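Local coordinates for protein thioesterase PA1618 (Pseudomonas aeruginosa, PDB 4QD8) that probably hydrolyses acyl-coenzyme A thioesters, possibly 1,4-dihydroxy-2-naphthoyl-CoA, as a hotdog-fold enzyme of the PaaI thioesterase family, at residues G110-I118 with I130-V138; F29-S40 with L62-L73. All coordinates share one frame; numbering follows the deposited sequence.

Contact 1 (G110-I118 with I130-V138)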
# COMPACT_ATOMS: atom_id res chain seq x y z
N GLY A 110 10.94 10.57 -11.22
CA GLY A 110 12.20 10.96 -10.63
C GLY A 110 13.32 10.30 -11.40
O GLY A 110 13.08 9.62 -12.40
N ARG A 111 14.56 10.51 -10.95
CA ARG A 111 15.67 9.85 -11.62
C ARG A 111 15.77 8.35 -11.35
O ARG A 111 16.24 7.60 -12.20
CB ARG A 111 17.00 10.52 -11.24
CG ARG A 111 17.11 11.93 -11.77
CD ARG A 111 18.54 12.40 -11.65
NE ARG A 111 18.95 12.58 -10.26
CZ ARG A 111 20.20 12.82 -9.88
NH1 ARG A 111 21.17 12.90 -10.79
NH2 ARG A 111 20.49 12.99 -8.60
N THR A 112 15.34 7.90 -10.17
CA THR A 112 15.52 6.50 -9.80
C THR A 112 14.19 5.77 -9.57
O THR A 112 14.17 4.54 -9.55
CB THR A 112 16.39 6.34 -8.54
OG1 THR A 112 15.77 7.01 -7.44
CG2 THR A 112 17.77 6.93 -8.77
N THR A 113 13.11 6.52 -9.42
CA THR A 113 11.78 5.92 -9.27
C THR A 113 10.74 6.68 -10.07
O THR A 113 10.88 7.88 -10.29
CB THR A 113 11.30 5.88 -7.80
OG1 THR A 113 11.21 7.22 -7.31
CG2 THR A 113 12.23 5.06 -6.93
N HIS A 114 9.70 5.97 -10.50
CA HIS A 114 8.55 6.60 -11.15
C HIS A 114 7.35 6.19 -10.34
O HIS A 114 7.29 5.06 -9.85
CB HIS A 114 8.34 6.06 -12.56
CG HIS A 114 9.37 6.49 -13.55
ND1 HIS A 114 9.40 5.99 -14.84
CD2 HIS A 114 10.41 7.35 -13.46
CE1 HIS A 114 10.41 6.55 -15.50
NE2 HIS A 114 11.04 7.37 -14.68
N VAL A 115 6.38 7.09 -10.22
CA VAL A 115 5.12 6.75 -9.55
C VAL A 115 3.97 7.06 -10.52
O VAL A 115 3.86 8.18 -11.04
CB VAL A 115 4.96 7.54 -8.23
CG1 VAL A 115 3.66 7.13 -7.52
CG2 VAL A 115 6.14 7.30 -7.30
N TRP A 116 3.12 6.06 -10.76
CA TRP A 116 1.99 6.15 -11.68
C TRP A 116 0.66 6.00 -10.94
O TRP A 116 0.56 5.16 -10.03
CB TRP A 116 2.08 5.04 -12.74
CG TRP A 116 3.26 5.20 -13.65
CD1 TRP A 116 4.46 4.56 -13.57
CD2 TRP A 116 3.35 6.09 -14.77
NE1 TRP A 116 5.30 5.00 -14.57
CE2 TRP A 116 4.64 5.94 -15.32
CE3 TRP A 116 2.47 7.01 -15.35
CZ2 TRP A 116 5.07 6.67 -16.44
CZ3 TRP A 116 2.90 7.74 -16.47
CH2 TRP A 116 4.19 7.56 -17.00
N ASP A 117 -0.32 6.79 -11.34
CA ASP A 117 -1.69 6.73 -10.83
C ASP A 117 -2.49 5.96 -11.88
O ASP A 117 -2.52 6.36 -13.05
CB ASP A 117 -2.23 8.15 -10.68
CG ASP A 117 -3.71 8.21 -10.36
OD1 ASP A 117 -4.13 7.61 -9.35
OD2 ASP A 117 -4.44 8.88 -11.10
N ILE A 118 -3.11 4.83 -11.51
CA ILE A 118 -3.81 4.04 -12.52
C ILE A 118 -5.26 3.84 -12.11
O ILE A 118 -5.54 3.32 -11.03
CB ILE A 118 -3.09 2.70 -12.78
CG1 ILE A 118 -1.67 2.99 -13.27
CG2 ILE A 118 -3.83 1.89 -13.86
CD1 ILE A 118 -0.67 1.96 -12.88
N ILE A 130 -8.56 1.31 -8.12
CA ILE A 130 -7.56 2.36 -8.26
C ILE A 130 -6.23 1.77 -7.82
O ILE A 130 -6.17 1.10 -6.78
CB ILE A 130 -7.90 3.65 -7.47
CG1 ILE A 130 -6.73 4.65 -7.57
CG2 ILE A 130 -8.23 3.35 -5.98
CD1 ILE A 130 -7.10 6.03 -7.04
N ALA A 131 -5.18 1.99 -8.60
CA ALA A 131 -3.88 1.41 -8.27
C ALA A 131 -2.84 2.50 -8.23
O ALA A 131 -2.97 3.52 -8.90
CB ALA A 131 -3.48 0.34 -9.28
N ARG A 132 -1.80 2.29 -7.43
CA ARG A 132 -0.62 3.15 -7.53
C ARG A 132 0.62 2.29 -7.68
O ARG A 132 0.81 1.28 -6.97
CB ARG A 132 -0.52 4.13 -6.35
CG ARG A 132 0.50 5.26 -6.62
CD ARG A 132 0.43 6.37 -5.57
NE ARG A 132 0.96 5.93 -4.29
CZ ARG A 132 0.23 5.59 -3.24
NH1 ARG A 132 -1.09 5.69 -3.28
NH2 ARG A 132 0.83 5.17 -2.14
N LEU A 133 1.45 2.65 -8.65
CA LEU A 133 2.60 1.82 -8.98
C LEU A 133 3.89 2.61 -8.86
O LEU A 133 3.99 3.72 -9.38
CB LEU A 133 2.47 1.34 -10.43
CG LEU A 133 3.64 0.51 -10.99
CD1 LEU A 133 3.83 -0.80 -10.23
CD2 LEU A 133 3.37 0.24 -12.49
N THR A 134 4.85 2.05 -8.14
CA THR A 134 6.22 2.60 -8.07
C THR A 134 7.17 1.71 -8.88
O THR A 134 7.31 0.52 -8.59
CB THR A 134 6.70 2.65 -6.63
OG1 THR A 134 5.74 3.39 -5.86
CG2 THR A 134 8.09 3.34 -6.52
N MET A 135 7.80 2.30 -9.89
CA MET A 135 8.78 1.61 -10.73
C MET A 135 10.17 2.02 -10.30
O MET A 135 10.39 3.16 -9.91
CB MET A 135 8.59 2.02 -12.20
CG MET A 135 7.23 1.66 -12.78
SD MET A 135 6.99 -0.12 -12.90
CE MET A 135 8.27 -0.57 -14.08
N ALA A 136 11.12 1.08 -10.35
CA ALA A 136 12.53 1.41 -10.16
C ALA A 136 13.16 1.63 -11.53
O ALA A 136 12.89 0.90 -12.48
CB ALA A 136 13.24 0.31 -9.44
N VAL A 137 14.02 2.64 -11.62
CA VAL A 137 14.78 2.90 -12.85
C VAL A 137 16.18 2.33 -12.61
O VAL A 137 16.86 2.76 -11.69
CB VAL A 137 14.85 4.40 -13.15
CG1 VAL A 137 15.56 4.63 -14.49
CG2 VAL A 137 13.46 4.99 -13.19
N VAL A 138 16.57 1.35 -13.42
CA VAL A 138 17.78 0.56 -13.18
C VAL A 138 18.72 0.65 -14.39
O VAL A 138 18.30 0.44 -15.52
CB VAL A 138 17.43 -0.92 -12.92
CG1 VAL A 138 18.66 -1.70 -12.49
CG2 VAL A 138 16.32 -1.03 -11.86
O HOH W 1 -3.05 6.12 -7.75
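Strands 113-118 and 130-138 pair antiparallel, with axes 4.5 Å apart at closest approach and N-to-C directions 159° apart. They form a β hairpin in the curved sheet of the hotdog fold. The pairs His-114/Met-135, Trp-116/Leu-133 and Ile-118/Ala-131 each carry two backbone hydrogen bonds. At the open end of the ladder, Val-137 N adds a bond to Thr-112 O of 2.8 Å.

His-114, Trp-116 and Ile-118 share one face of the hairpin with Ala-131, Leu-133 and Met-135. Helix 56-72 packs on this face. Met-135 CG lies at the edge of the indole, 4.1 Å from Trp-116 CD1. The Met-135 chain then bends at chi2 and chi3, which takes its end away from the partner strand. Further along, Ile-118 CD1 reaches Leu-133 CB at 4.0 Å.

Val-115, Asp-117, Arg-132 and Thr-134 lie on the other face, toward a second subunit. Val-115 CG1 packs 3.8 Å from Arg-132 CG and lies at the edge of the guanidinium. Arg-132 NH2 is hydrogen-bonded to Asn-88 of the second subunit, and Thr-134 OG1 to Asn-90 of that subunit. Back at the open end, beside the Thr-112/Val-137 bond, Val-137 CG2 makes a CH-pi contact over one face of the His-114 imidazole, 4.0 Å from its centroid and nearest NE2.

Contact 2 (F29-S40 with L62-L73)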
# COMPACT_ATOMS: atom_id res chain seq x y z
N PHE A 29 -3.38 -2.27 -25.55
CA PHE A 29 -3.12 -0.84 -25.47
C PHE A 29 -3.99 -0.14 -26.49
O PHE A 29 -3.95 -0.49 -27.68
CB PHE A 29 -1.63 -0.55 -25.69
CG PHE A 29 -0.77 -1.05 -24.56
CD1 PHE A 29 -0.36 -2.37 -24.53
CD2 PHE A 29 -0.43 -0.21 -23.51
CE1 PHE A 29 0.41 -2.86 -23.47
CE2 PHE A 29 0.33 -0.68 -22.46
CZ PHE A 29 0.75 -2.01 -22.43
N GLU A 30 -4.77 0.84 -26.04
CA GLU A 30 -5.89 1.38 -26.81
C GLU A 30 -5.72 2.81 -27.25
O GLU A 30 -6.19 3.21 -28.32
CB GLU A 30 -7.15 1.37 -25.96
CG GLU A 30 -7.39 0.09 -25.22
CD GLU A 30 -8.86 -0.17 -25.06
OE1 GLU A 30 -9.30 -1.25 -25.49
OE2 GLU A 30 -9.55 0.72 -24.50
N ALA A 31 -5.10 3.62 -26.40
CA ALA A 31 -5.11 5.06 -26.58
C ALA A 31 -3.98 5.70 -25.81
O ALA A 31 -3.47 5.14 -24.84
CB ALA A 31 -6.43 5.63 -26.13
N PHE A 32 -3.59 6.89 -26.24
CA PHE A 32 -2.68 7.72 -25.48
C PHE A 32 -2.90 9.19 -25.80
O PHE A 32 -3.51 9.53 -26.81
CB PHE A 32 -1.22 7.32 -25.74
CG PHE A 32 -0.71 7.69 -27.11
CD1 PHE A 32 -0.11 8.92 -27.33
CD2 PHE A 32 -0.82 6.79 -28.16
CE1 PHE A 32 0.36 9.26 -28.59
CE2 PHE A 32 -0.34 7.11 -29.43
CZ PHE A 32 0.25 8.36 -29.64
N ASP A 33 -2.44 10.05 -24.91
CA ASP A 33 -2.34 11.47 -25.24
C ASP A 33 -1.08 12.04 -24.59
O ASP A 33 -0.20 11.27 -24.19
CB ASP A 33 -3.61 12.26 -24.89
CG ASP A 33 -3.99 12.18 -23.42
OD1 ASP A 33 -3.13 11.87 -22.57
OD2 ASP A 33 -5.17 12.43 -23.10
N ASP A 34 -0.98 13.36 -24.48
CA ASP A 34 0.24 13.97 -23.95
C ASP A 34 0.50 13.66 -22.49
O ASP A 34 1.61 13.88 -22.00
CB ASP A 34 0.19 15.48 -24.11
CG ASP A 34 0.39 15.92 -25.54
OD1 ASP A 34 0.69 15.06 -26.40
OD2 ASP A 34 0.25 17.14 -25.79
N GLU A 35 -0.51 13.16 -21.78
CA GLU A 35 -0.41 12.99 -20.34
C GLU A 35 -0.81 11.61 -19.86
O GLU A 35 -0.77 11.36 -18.66
CB GLU A 35 -1.35 13.95 -19.62
CG GLU A 35 -1.20 15.41 -19.95
CD GLU A 35 -2.35 16.19 -19.36
OE1 GLU A 35 -3.33 15.55 -18.91
OE2 GLU A 35 -2.28 17.44 -19.34
N SER A 36 -1.24 10.74 -20.75
CA SER A 36 -1.80 9.46 -20.29
C SER A 36 -1.67 8.35 -21.30
O SER A 36 -1.47 8.59 -22.49
CB SER A 36 -3.27 9.63 -19.89
OG SER A 36 -4.08 9.86 -21.03
N LEU A 37 -1.79 7.11 -20.81
CA LEU A 37 -1.74 5.93 -21.65
C LEU A 37 -2.87 5.02 -21.18
O LEU A 37 -3.12 4.92 -19.98
CB LEU A 37 -0.38 5.24 -21.52
CG LEU A 37 -0.14 3.98 -22.36
CD1 LEU A 37 -0.28 4.27 -23.86
CD2 LEU A 37 1.21 3.34 -22.05
N THR A 38 -3.58 4.39 -22.12
CA THR A 38 -4.80 3.64 -21.80
C THR A 38 -4.72 2.22 -22.36
O THR A 38 -4.29 2.02 -23.50
CB THR A 38 -6.05 4.35 -22.37
OG1 THR A 38 -6.19 5.66 -21.79
CG2 THR A 38 -7.32 3.54 -22.11
N ALA A 39 -5.11 1.22 -21.55
CA ALA A 39 -5.18 -0.17 -22.00
C ALA A 39 -6.42 -0.81 -21.39
O ALA A 39 -6.86 -0.40 -20.33
CB ALA A 39 -3.94 -0.96 -21.56
N SER A 40 -6.96 -1.83 -22.06
CA SER A 40 -8.12 -2.53 -21.56
C SER A 40 -7.88 -4.03 -21.57
O SER A 40 -6.92 -4.51 -22.18
CB SER A 40 -9.36 -2.19 -22.39
OG SER A 40 -9.26 -2.77 -23.68
N LEU A 62 -3.13 -5.80 -15.22
CA LEU A 62 -3.42 -4.72 -16.16
C LEU A 62 -2.72 -3.42 -15.73
O LEU A 62 -2.04 -2.77 -16.54
CB LEU A 62 -4.92 -4.50 -16.28
CG LEU A 62 -5.35 -3.36 -17.20
CD1 LEU A 62 -4.74 -3.52 -18.59
CD2 LEU A 62 -6.89 -3.32 -17.26
N ALA A 63 -2.83 -3.08 -14.46
CA ALA A 63 -2.25 -1.83 -13.95
C ALA A 63 -0.74 -1.85 -14.11
O ALA A 63 -0.14 -0.85 -14.55
CB ALA A 63 -2.63 -1.62 -12.49
N GLU A 64 -0.12 -2.97 -13.75
CA GLU A 64 1.35 -3.05 -13.80
C GLU A 64 1.87 -3.14 -15.23
O GLU A 64 2.93 -2.59 -15.54
CB GLU A 64 1.89 -4.18 -12.90
CG GLU A 64 3.40 -4.11 -12.73
CD GLU A 64 3.92 -4.62 -11.38
OE1 GLU A 64 3.17 -4.69 -10.37
OE2 GLU A 64 5.12 -4.92 -11.37
N SER A 65 1.13 -3.80 -16.12
CA SER A 65 1.48 -3.82 -17.54
C SER A 65 1.48 -2.41 -18.09
O SER A 65 2.40 -2.00 -18.80
CB SER A 65 0.48 -4.64 -18.37
OG SER A 65 0.85 -6.00 -18.44
N LEU A 66 0.42 -1.67 -17.76
CA LEU A 66 0.21 -0.34 -18.28
C LEU A 66 1.26 0.61 -17.74
O LEU A 66 1.91 1.31 -18.50
CB LEU A 66 -1.20 0.14 -17.90
CG LEU A 66 -1.57 1.55 -18.36
CD1 LEU A 66 -1.34 1.68 -19.87
CD2 LEU A 66 -3.01 1.84 -18.02
N GLY A 67 1.45 0.62 -16.42
CA GLY A 67 2.43 1.51 -15.82
C GLY A 67 3.86 1.18 -16.19
O GLY A 67 4.68 2.10 -16.34
N SER A 68 4.19 -0.10 -16.33
CA SER A 68 5.55 -0.48 -16.70
C SER A 68 5.85 -0.03 -18.13
O SER A 68 6.96 0.43 -18.42
CB SER A 68 5.77 -1.98 -16.57
OG SER A 68 5.60 -2.37 -15.21
N MET A 69 4.87 -0.16 -19.01
CA MET A 69 5.04 0.27 -20.39
C MET A 69 5.17 1.79 -20.44
O MET A 69 6.00 2.34 -21.17
CB MET A 69 3.87 -0.18 -21.26
CG MET A 69 4.09 0.06 -22.74
SD MET A 69 5.39 -1.03 -23.36
CE MET A 69 4.53 -2.60 -23.37
N ALA A 70 4.35 2.47 -19.65
CA ALA A 70 4.46 3.93 -19.53
C ALA A 70 5.87 4.36 -19.08
O ALA A 70 6.44 5.30 -19.64
CB ALA A 70 3.41 4.47 -18.61
N SER A 71 6.45 3.66 -18.10
CA SER A 71 7.82 3.95 -17.67
C SER A 71 8.83 3.73 -18.77
O SER A 71 9.75 4.53 -18.96
CB SER A 71 8.21 3.13 -16.44
OG SER A 71 7.80 3.79 -15.27
N TYR A 72 8.67 2.64 -19.51
CA TYR A 72 9.57 2.36 -20.62
C TYR A 72 9.56 3.45 -21.68
O TYR A 72 10.60 3.72 -22.30
CB TYR A 72 9.26 1.00 -21.22
CG TYR A 72 10.16 -0.04 -20.65
CD1 TYR A 72 11.47 -0.17 -21.10
CD2 TYR A 72 9.73 -0.88 -19.62
CE1 TYR A 72 12.32 -1.12 -20.56
CE2 TYR A 72 10.57 -1.82 -19.07
CZ TYR A 72 11.86 -1.94 -19.55
OH TYR A 72 12.70 -2.90 -19.01
N LEU A 73 8.42 4.11 -21.85
CA LEU A 73 8.28 5.17 -22.85
C LEU A 73 8.81 6.50 -22.33
O LEU A 73 8.83 7.49 -23.05
CB LEU A 73 6.80 5.34 -23.23
CG LEU A 73 6.14 4.17 -23.96
CD1 LEU A 73 4.65 4.34 -24.01
CD2 LEU A 73 6.70 4.08 -25.38
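Leu-66 CD1 is pressed against Leu-37, 3.6 Å from Leu-37 CG, and the two side chains lie alongside and run opposite ways. The same methyl meets Ala-39 CB at 4.1 Å and Phe-29 CE2 at 3.9 Å. Leu-66 CG is anti to the backbone N (chi1 179°), which carries the branch toward the strand although its first bond does not point there. One turn earlier on the helix, Leu-62 CD1 touches Ala-39 CB at 4.0 Å. At the far end, Leu-37 CD2 reaches Ala-70 and Leu-73 CD1.

Phe-29 fills the side next to Met-69. Its CE2 lies 3.8 Å from Met-69 CB. Two turns in the Met-69 chain, at chi2 (68°) and chi3, bring CE back to 3.9 Å from Phe-29 CZ. The sulfur makes an oblique Met-aromatic contact. Ser-65 O meets the ring at its edge, in plane, while Ala-39 CB covers part of one face.

This is the sheet-on-helix packing of the hotdog fold; the N-to-C directions of strand 36-40 and helix 62-72 differ by 145°.

Around this shell, the hairpin shapes the strand side. A classic β bulge sets Glu-30 and Ala-31 together opposite Thr-38. At the turn, Asp-33 OD1 accepts from Glu-35 N in an Asx turn and from Ser-36 OG, the two donors coming from opposite faces of the carboxylate. Leu-10 and Leu-13 of helix 10-15 also pack on Phe-29. On the helix side, Ser-65 OG is hydrogen-bonded to His-55 of a fourth subunit.

Contact 1 pairs two strands of the curved sheet. Contact 2 packs the central helix on another part of that sheet, and the helix also lies on one face of contact 1. Their centres lie about 12 Å apart. Ser-71, on helix segment 62-73, is the main polar joint: its OG lies 2.8 Å from His-114 ND1 and 2.9 Å from Trp-116 NE1, both probable hydrogen bonds. Two turns nearer the helix N terminus, Ile-118 CD1 sits 3.3 Å from Ala-63 O. Glu-64 of the helix hydrogen-bonds to His-91 of a fourth subunit, and Arg-132 of the hairpin faces a second. The crystal holds phenacyl-CoA; in hotdog thioesterases the active sites commonly lie between subunits.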